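Long-range contact in MAU2 chromatid cohesion factor homolog (Saccharomyces cerevisiae, PDB 4XDN), which forms a complex with SCC2 that is required for loading cohesin onto chromosomes, and so takes part in sister chromatid cohesion: residues A[193-204]-A[220-230]. Numbering follows the deposited sequence.
With SO4 (sulfate ion), chain E.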
ATOM      1  N   HIS A 193      -4.548   9.829 -13.066  1.00 36.23           N
ATOM      2  CA  HIS A 193      -5.550   9.554 -12.046  1.00 38.03           C
ATOM      3  C   HIS A 193      -6.960   9.986 -12.441  1.00 37.59           C
ATOM      4  O   HIS A 193      -7.934   9.318 -12.097  1.00 35.49           O
ATOM      5  CB  HIS A 193      -5.137  10.229 -10.737  1.00 41.38           C
ATOM      6  CG  HIS A 193      -3.780   9.816 -10.257  1.00 42.87           C
ATOM      7  ND1 HIS A 193      -3.396   8.496 -10.157  1.00 39.29           N
ATOM      8  CD2 HIS A 193      -2.712  10.549  -9.857  1.00 46.28           C
ATOM      9  CE1 HIS A 193      -2.153   8.433  -9.714  1.00 42.14           C
ATOM     10  NE2 HIS A 193      -1.716   9.665  -9.523  1.00 46.27           N
ATOM     11  N   ARG A 194      -7.076  11.094 -13.164  1.00 41.28           N
ATOM     12  CA  ARG A 194      -8.382  11.544 -13.632  1.00 43.01           C
ATOM     13  C   ARG A 194      -8.929  10.575 -14.677  1.00 41.16           C
ATOM     14  O   ARG A 194     -10.113  10.238 -14.656  1.00 39.81           O
ATOM     15  CB  ARG A 194      -8.299  12.966 -14.196  1.00 50.20           C
ATOM     16  CG  ARG A 194      -8.319  14.048 -13.118  1.00 58.13           C
ATOM     17  CD  ARG A 194      -7.151  15.023 -13.227  1.00 64.95           C
ATOM     18  NE  ARG A 194      -7.425  16.131 -14.136  1.00 70.60           N
ATOM     19  CZ  ARG A 194      -6.613  17.171 -14.312  1.00 75.45           C
ATOM     20  NH1 ARG A 194      -5.469  17.248 -13.642  1.00 76.53           N
ATOM     21  NH2 ARG A 194      -6.945  18.139 -15.158  1.00 77.75           N
ATOM     22  N   ARG A 195      -8.068  10.115 -15.581  1.00 41.72           N
ATOM     23  CA  ARG A 195      -8.471   9.120 -16.574  1.00 42.30           C
ATOM     24  C   ARG A 195      -8.842   7.785 -15.930  1.00 37.39           C
ATOM     25  O   ARG A 195      -9.763   7.110 -16.388  1.00 35.04           O
ATOM     26  CB  ARG A 195      -7.361   8.890 -17.602  1.00 47.71           C
ATOM     27  CG  ARG A 195      -7.424   9.798 -18.828  1.00 54.71           C
ATOM     28  CD  ARG A 195      -6.394  10.919 -18.776  1.00 59.22           C
ATOM     29  NE  ARG A 195      -5.797  11.166 -20.085  1.00 61.90           N
ATOM     30  CZ  ARG A 195      -4.605  11.725 -20.274  1.00 62.10           C
ATOM     31  NH1 ARG A 195      -3.866  12.100 -19.235  1.00 59.08           N
ATOM     32  NH2 ARG A 195      -4.149  11.908 -21.508  1.00 63.03           N
ATOM     33  N   VAL A 196      -8.115   7.397 -14.884  1.00 34.24           N
ATOM     34  CA  VAL A 196      -8.387   6.134 -14.202  1.00 31.71           C
ATOM     35  C   VAL A 196      -9.815   6.130 -13.670  1.00 32.22           C
ATOM     36  O   VAL A 196     -10.585   5.206 -13.937  1.00 32.32           O
ATOM     37  CB  VAL A 196      -7.399   5.878 -13.032  1.00 32.32           C
ATOM     38  CG1 VAL A 196      -7.843   4.679 -12.189  1.00 31.96           C
ATOM     39  CG2 VAL A 196      -5.988   5.652 -13.559  1.00 31.03           C
ATOM     40  N   LYS A 197     -10.161   7.176 -12.925  1.00 34.00           N
ATOM     41  CA  LYS A 197     -11.484   7.301 -12.323  1.00 38.50           C
ATOM     42  C   LYS A 197     -12.573   7.321 -13.389  1.00 38.82           C
ATOM     43  O   LYS A 197     -13.616   6.683 -13.239  1.00 37.91           O
ATOM     44  CB  LYS A 197     -11.554   8.568 -11.470  1.00 43.38           C
ATOM     45  CG  LYS A 197     -10.564   8.585 -10.321  1.00 46.94           C
ATOM     46  CD  LYS A 197     -10.323   9.993  -9.810  1.00 52.57           C
ATOM     47  CE  LYS A 197      -9.290  10.005  -8.695  1.00 54.97           C
ATOM     48  NZ  LYS A 197      -8.891  11.393  -8.335  1.00 58.36           N
ATOM     49  N   THR A 198     -12.321   8.060 -14.464  1.00 39.27           N
ATOM     50  CA  THR A 198     -13.249   8.134 -15.587  1.00 38.74           C
ATOM     51  C   THR A 198     -13.412   6.766 -16.241  1.00 37.28           C
ATOM     52  O   THR A 198     -14.522   6.367 -16.597  1.00 36.67           O
ATOM     53  CB  THR A 198     -12.768   9.154 -16.641  1.00 40.87           C
ATOM     54  OG1 THR A 198     -12.822  10.475 -16.089  1.00 41.98           O
ATOM     55  CG2 THR A 198     -13.631   9.101 -17.903  1.00 44.59           C
ATOM     56  N   SER A 199     -12.301   6.053 -16.400  1.00 35.19           N
ATOM     57  CA  SER A 199     -12.325   4.750 -17.058  1.00 34.92           C
ATOM     58  C   SER A 199     -12.987   3.701 -16.174  1.00 33.74           C
ATOM     59  O   SER A 199     -13.752   2.872 -16.663  1.00 35.76           O
ATOM     60  CB  SER A 199     -10.909   4.307 -17.429  1.00 36.82           C
ATOM     61  OG  SER A 199     -10.321   5.205 -18.355  1.00 40.24           O
ATOM     62  N   PHE A 200     -12.693   3.734 -14.877  1.00 32.34           N
ATOM     63  CA  PHE A 200     -13.325   2.812 -13.936  1.00 32.46           C
ATOM     64  C   PHE A 200     -14.840   2.975 -13.972  1.00 34.06           C
ATOM     65  O   PHE A 200     -15.576   1.996 -14.082  1.00 34.87           O
ATOM     66  CB  PHE A 200     -12.814   3.042 -12.510  1.00 33.25           C
ATOM     67  CG  PHE A 200     -11.779   2.046 -12.061  1.00 34.25           C
ATOM     68  CD1 PHE A 200     -12.081   0.694 -11.993  1.00 35.06           C
ATOM     69  CD2 PHE A 200     -10.512   2.464 -11.688  1.00 34.40           C
ATOM     70  CE1 PHE A 200     -11.135  -0.220 -11.578  1.00 34.09           C
ATOM     71  CE2 PHE A 200      -9.564   1.552 -11.269  1.00 35.39           C
ATOM     72  CZ  PHE A 200      -9.876   0.207 -11.214  1.00 34.67           C
ATOM     73  N   HIS A 201     -15.294   4.220 -13.880  1.00 36.50           N
ATOM     74  CA  HIS A 201     -16.720   4.522 -13.880  1.00 37.76           C
ATOM     75  C   HIS A 201     -17.387   4.042 -15.167  1.00 37.85           C
ATOM     76  O   HIS A 201     -18.427   3.385 -15.129  1.00 36.93           O
ATOM     77  CB  HIS A 201     -16.947   6.024 -13.702  1.00 38.43           C
ATOM     78  CG  HIS A 201     -18.386   6.401 -13.538  1.00 40.86           C
ATOM     79  ND1 HIS A 201     -19.234   6.588 -14.607  1.00 42.71           N
ATOM     80  CD2 HIS A 201     -19.126   6.624 -12.425  1.00 43.25           C
ATOM     81  CE1 HIS A 201     -20.437   6.912 -14.161  1.00 44.61           C
ATOM     82  NE2 HIS A 201     -20.397   6.939 -12.842  1.00 46.88           N
ATOM     83  N   GLY A 202     -16.784   4.374 -16.304  1.00 37.06           N
ATOM     84  CA  GLY A 202     -17.312   3.957 -17.590  1.00 38.84           C
ATOM     85  C   GLY A 202     -17.300   2.447 -17.719  1.00 40.31           C
ATOM     86  O   GLY A 202     -18.223   1.848 -18.271  1.00 42.22           O
ATOM     87  N   LEU A 203     -16.243   1.833 -17.203  1.00 38.66           N
ATOM     88  CA  LEU A 203     -16.117   0.384 -17.212  1.00 40.00           C
ATOM     89  C   LEU A 203     -17.201  -0.260 -16.353  1.00 40.10           C
ATOM     90  O   LEU A 203     -17.942  -1.121 -16.820  1.00 40.95           O
ATOM     91  CB  LEU A 203     -14.729  -0.027 -16.720  1.00 41.57           C
ATOM     92  CG  LEU A 203     -14.482  -1.516 -16.471  1.00 42.92           C
ATOM     93  CD1 LEU A 203     -14.805  -2.347 -17.703  1.00 45.88           C
ATOM     94  CD2 LEU A 203     -13.040  -1.728 -16.044  1.00 42.27           C
ATOM     95  N   LEU A 204     -17.294   0.176 -15.100  1.00 38.98           N
ATOM     96  CA  LEU A 204     -18.240  -0.400 -14.148  1.00 39.10           C
ATOM     97  C   LEU A 204     -19.690  -0.240 -14.599  1.00 39.90           C
ATOM     98  O   LEU A 204     -20.505  -1.146 -14.420  1.00 39.51           O
ATOM     99  CB  LEU A 204     -18.057   0.243 -12.768  1.00 37.22           C
ATOM    100  CG  LEU A 204     -16.774  -0.125 -12.014  1.00 35.29           C
ATOM    101  CD1 LEU A 204     -16.531   0.830 -10.855  1.00 35.53           C
ATOM    102  CD2 LEU A 204     -16.841  -1.560 -11.515  1.00 36.11           C
ATOM    103  N   CYS A 220     -10.956  -3.657  -7.395  1.00 27.17           N
ATOM    104  CA  CYS A 220      -9.777  -3.050  -8.007  1.00 27.74           C
ATOM    105  C   CYS A 220      -9.855  -1.537  -7.855  1.00 29.74           C
ATOM    106  O   CYS A 220      -8.858  -0.876  -7.560  1.00 28.07           O
ATOM    107  CB  CYS A 220      -9.665  -3.420  -9.491  1.00 25.44           C
ATOM    108  SG  CYS A 220      -9.382  -5.174  -9.852  1.00 27.85           S
ATOM    109  N   TYR A 221     -11.055  -1.002  -8.057  1.00 31.86           N
ATOM    110  CA  TYR A 221     -11.292   0.433  -7.973  1.00 29.38           C
ATOM    111  C   TYR A 221     -11.006   0.949  -6.569  1.00 26.90           C
ATOM    112  O   TYR A 221     -10.204   1.865  -6.388  1.00 27.73           O
ATOM    113  CB  TYR A 221     -12.736   0.748  -8.367  1.00 29.53           C
ATOM    114  CG  TYR A 221     -13.066   2.220  -8.494  1.00 29.09           C
ATOM    115  CD1 TYR A 221     -12.080   3.163  -8.752  1.00 28.53           C
ATOM    116  CD2 TYR A 221     -14.375   2.664  -8.358  1.00 30.62           C
ATOM    117  CE1 TYR A 221     -12.392   4.506  -8.874  1.00 31.87           C
ATOM    118  CE2 TYR A 221     -14.693   4.000  -8.474  1.00 33.06           C
ATOM    119  CZ  TYR A 221     -13.700   4.917  -8.732  1.00 34.24           C
ATOM    120  OH  TYR A 221     -14.019   6.250  -8.845  1.00 38.28           O
ATOM    121  N   VAL A 222     -11.660   0.351  -5.578  1.00 25.89           N
ATOM    122  CA  VAL A 222     -11.505   0.775  -4.193  1.00 29.92           C
ATOM    123  C   VAL A 222     -10.045   0.680  -3.755  1.00 28.53           C
ATOM    124  O   VAL A 222      -9.524   1.602  -3.126  1.00 27.15           O
ATOM    125  CB  VAL A 222     -12.392  -0.066  -3.245  1.00 31.69           C
ATOM    126  CG1 VAL A 222     -12.076   0.235  -1.780  1.00 33.14           C
ATOM    127  CG2 VAL A 222     -13.863   0.202  -3.527  1.00 32.14           C
ATOM    128  N   ASN A 223      -9.388  -0.425  -4.098  1.00 28.58           N
ATOM    129  CA  ASN A 223      -7.993  -0.616  -3.718  1.00 28.84           C
ATOM    130  C   ASN A 223      -7.101   0.453  -4.338  1.00 27.24           C
ATOM    131  O   ASN A 223      -6.206   0.981  -3.681  1.00 26.85           O
ATOM    132  CB  ASN A 223      -7.499  -2.005  -4.129  1.00 28.18           C
ATOM    133  CG  ASN A 223      -6.467  -2.574  -3.160  1.00 29.35           C
ATOM    134  OD1 ASN A 223      -6.389  -3.789  -2.969  1.00 29.19           O
ATOM    135  ND2 ASN A 223      -5.683  -1.698  -2.533  1.00 30.80           N
ATOM    136  N   TYR A 224      -7.346   0.771  -5.605  1.00 26.47           N
ATOM    137  CA  TYR A 224      -6.605   1.839  -6.270  1.00 30.03           C
ATOM    138  C   TYR A 224      -6.771   3.167  -5.532  1.00 30.63           C
ATOM    139  O   TYR A 224      -5.800   3.886  -5.309  1.00 31.16           O
ATOM    140  CB  TYR A 224      -7.060   1.996  -7.722  1.00 28.89           C
ATOM    141  CG  TYR A 224      -6.801   3.378  -8.281  1.00 28.75           C
ATOM    142  CD1 TYR A 224      -5.541   3.742  -8.738  1.00 26.59           C
ATOM    143  CD2 TYR A 224      -7.817   4.322  -8.343  1.00 29.13           C
ATOM    144  CE1 TYR A 224      -5.301   5.004  -9.244  1.00 27.48           C
ATOM    145  CE2 TYR A 224      -7.587   5.588  -8.846  1.00 29.79           C
ATOM    146  CZ  TYR A 224      -6.327   5.924  -9.294  1.00 29.29           C
ATOM    147  OH  TYR A 224      -6.098   7.185  -9.795  1.00 32.86           O
ATOM    148  N   LEU A 225      -8.007   3.483  -5.162  1.00 30.22           N
ATOM    149  CA  LEU A 225      -8.304   4.738  -4.480  1.00 30.63           C
ATOM    150  C   LEU A 225      -7.621   4.791  -3.116  1.00 29.70           C
ATOM    151  O   LEU A 225      -7.084   5.826  -2.726  1.00 30.08           O
ATOM    152  CB  LEU A 225      -9.817   4.921  -4.325  1.00 32.90           C
ATOM    153  CG  LEU A 225     -10.611   5.114  -5.622  1.00 33.78           C
ATOM    154  CD1 LEU A 225     -12.101   5.037  -5.347  1.00 33.71           C
ATOM    155  CD2 LEU A 225     -10.268   6.439  -6.291  1.00 35.04           C
ATOM    156  N   LEU A 226      -7.640   3.673  -2.398  1.00 28.00           N
ATOM    157  CA  LEU A 226      -6.994   3.595  -1.093  1.00 29.72           C
ATOM    158  C   LEU A 226      -5.477   3.734  -1.214  1.00 30.02           C
ATOM    159  O   LEU A 226      -4.839   4.371  -0.374  1.00 31.90           O
ATOM    160  CB  LEU A 226      -7.345   2.279  -0.401  1.00 30.88           C
ATOM    161  CG  LEU A 226      -8.753   2.182   0.189  1.00 31.38           C
ATOM    162  CD1 LEU A 226      -9.055   0.746   0.592  1.00 33.35           C
ATOM    163  CD2 LEU A 226      -8.910   3.112   1.383  1.00 30.68           C
ATOM    164  N   ASN A 227      -4.906   3.141  -2.258  1.00 26.89           N
ATOM    165  CA  ASN A 227      -3.472   3.252  -2.513  1.00 26.73           C
ATOM    166  C   ASN A 227      -3.051   4.699  -2.731  1.00 28.75           C
ATOM    167  O   ASN A 227      -1.935   5.087  -2.380  1.00 34.82           O
ATOM    168  CB  ASN A 227      -3.070   2.417  -3.733  1.00 27.81           C
ATOM    169  CG  ASN A 227      -3.298   0.934  -3.529  1.00 28.98           C
ATOM    170  OD1 ASN A 227      -3.436   0.467  -2.399  1.00 30.42           O
ATOM    171  ND2 ASN A 227      -3.339   0.182  -4.626  1.00 30.40           N
ATOM    172  N   GLU A 228      -3.948   5.486  -3.318  1.00 28.36           N
ATOM    173  CA  GLU A 228      -3.689   6.897  -3.596  1.00 30.19           C
ATOM    174  C   GLU A 228      -4.285   7.800  -2.517  1.00 32.53           C
ATOM    175  O   GLU A 228      -4.118   9.022  -2.556  1.00 33.77           O
ATOM    176  CB  GLU A 228      -4.261   7.277  -4.964  1.00 33.33           C
ATOM    177  CG  GLU A 228      -3.636   6.535  -6.141  1.00 36.56           C
ATOM    178  CD  GLU A 228      -2.186   6.920  -6.383  1.00 40.43           C
ATOM    179  OE1 GLU A 228      -1.745   7.966  -5.864  1.00 42.66           O
ATOM    180  OE2 GLU A 228      -1.484   6.172  -7.095  1.00 41.07           O
ATOM    181  N   ARG A 229      -4.976   7.189  -1.558  1.00 31.65           N
ATOM    182  CA  ARG A 229      -5.698   7.914  -0.515  1.00 33.70           C
ATOM    183  C   ARG A 229      -6.683   8.919  -1.105  1.00 35.27           C
ATOM    184  O   ARG A 229      -6.929   9.974  -0.522  1.00 37.98           O
ATOM    185  CB  ARG A 229      -4.720   8.630   0.430  1.00 35.07           C
ATOM    186  CG  ARG A 229      -3.809   7.696   1.220  1.00 34.39           C
ATOM    187  CD  ARG A 229      -4.596   6.729   2.088  1.00 35.61           C
ATOM    188  NE  ARG A 229      -4.151   6.757   3.482  1.00 49.27           N
ATOM    189  CZ  ARG A 229      -4.819   7.314   4.489  1.00 58.05           C
ATOM    190  NH1 ARG A 229      -5.991   7.905   4.294  1.00 61.98           N
ATOM    191  NH2 ARG A 229      -4.311   7.275   5.710  1.00 62.97           N
ATOM    192  N   PHE A 230      -7.243   8.589  -2.264  1.00 32.52           N
ATOM    193  CA  PHE A 230      -8.305   9.398  -2.846  1.00 33.94           C
ATOM    194  C   PHE A 230      -9.611   9.118  -2.116  1.00 34.93           C
ATOM    195  O   PHE A 230      -9.829   8.001  -1.647  1.00 33.58           O
ATOM    196  CB  PHE A 230      -8.479   9.103  -4.340  1.00 33.07           C
ATOM    197  CG  PHE A 230      -7.363   9.618  -5.206  1.00 33.16           C
ATOM    198  CD1 PHE A 230      -6.783  10.851  -4.964  1.00 33.76           C
ATOM    199  CD2 PHE A 230      -6.902   8.866  -6.275  1.00 33.15           C
ATOM    200  CE1 PHE A 230      -5.761  11.323  -5.764  1.00 35.46           C
ATOM    201  CE2 PHE A 230      -5.881   9.332  -7.081  1.00 33.50           C
ATOM    202  CZ  PHE A 230      -5.310  10.564  -6.826  1.00 34.88           C
TER
HETATM  203  S   SO4 E 703      -4.823  12.907 -15.631  1.00 86.70           S
HETATM  204  O1  SO4 E 703      -5.652  11.730 -15.877  1.00 85.72           O
HETATM  205  O2  SO4 E 703      -3.548  12.761 -16.330  1.00 87.49           O
HETATM  206  O3  SO4 E 703      -5.516  14.091 -16.130  1.00 89.21           O
HETATM  207  O4  SO4 E 703      -4.570  13.042 -14.198  1.00 85.53           O
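Phe200 and Tyr221 meet as an offset stack, with ring centroids 4.7 Å apart and planes at 26°. Phe200 CD2 lies 3.4 Å from Tyr221 CD1. The overlap is shifted toward the rims. Phe200 CB sits over the Tyr221 ring, and Tyr221 CA sits over the Phe200 ring, each as a CH-pi contact. Leu225 CD1 covers the opposite face of Tyr221. Leu204 CD1 touches Tyr221 CD2 at 3.8 Å.

One turn further along, Tyr224 fits as a knob into the hole formed by His193, Val196, Lys197 and Phe200. Its CG is anti to the backbone N (chi1 156°), which sends the ring across to the facing helix. Val196 CG1 lies over one face of this ring, 3.5 Å from CE2 of Tyr224. At the end of the ring, Tyr224 OH and His193 ND1 share a hydrogen bond of 3.0 Å; either could be the donor. This bond helps fix the rotation of the imidazole. Phe230 turns its edge to one face of the same imidazole in a T-shaped pair. Glu228 lies nearby, with its OE2 3.5 Å from His193 CE1, and could favour a protonated histidine.

The extended chain of Lys197 reaches over Phe230. Lys197 NZ stands 3.7 Å from the centroid of the Phe230 ring, almost on the ring normal, as a cation-pi contact. Beyond His193, a sulfate, probably from the crystallisation liquor, sits by the helix start. Arg195 N donates to O1 of the sulfate at 2.9 Å, and Arg195 NH1 donates to O2 of the same ion.

Helix 170-189 packs against Val196 and Phe200, while helix 250-266 touches Cys220. Arg229 takes a positive phi in a Schellman motif at the C-terminal end of helix 212-228, and Phe230 N bonds back to Leu225 O. The short helical segments run at 163° to each other as a helical hairpin, consistent with the TPR-like helical array of the Scc4/Mau2 family.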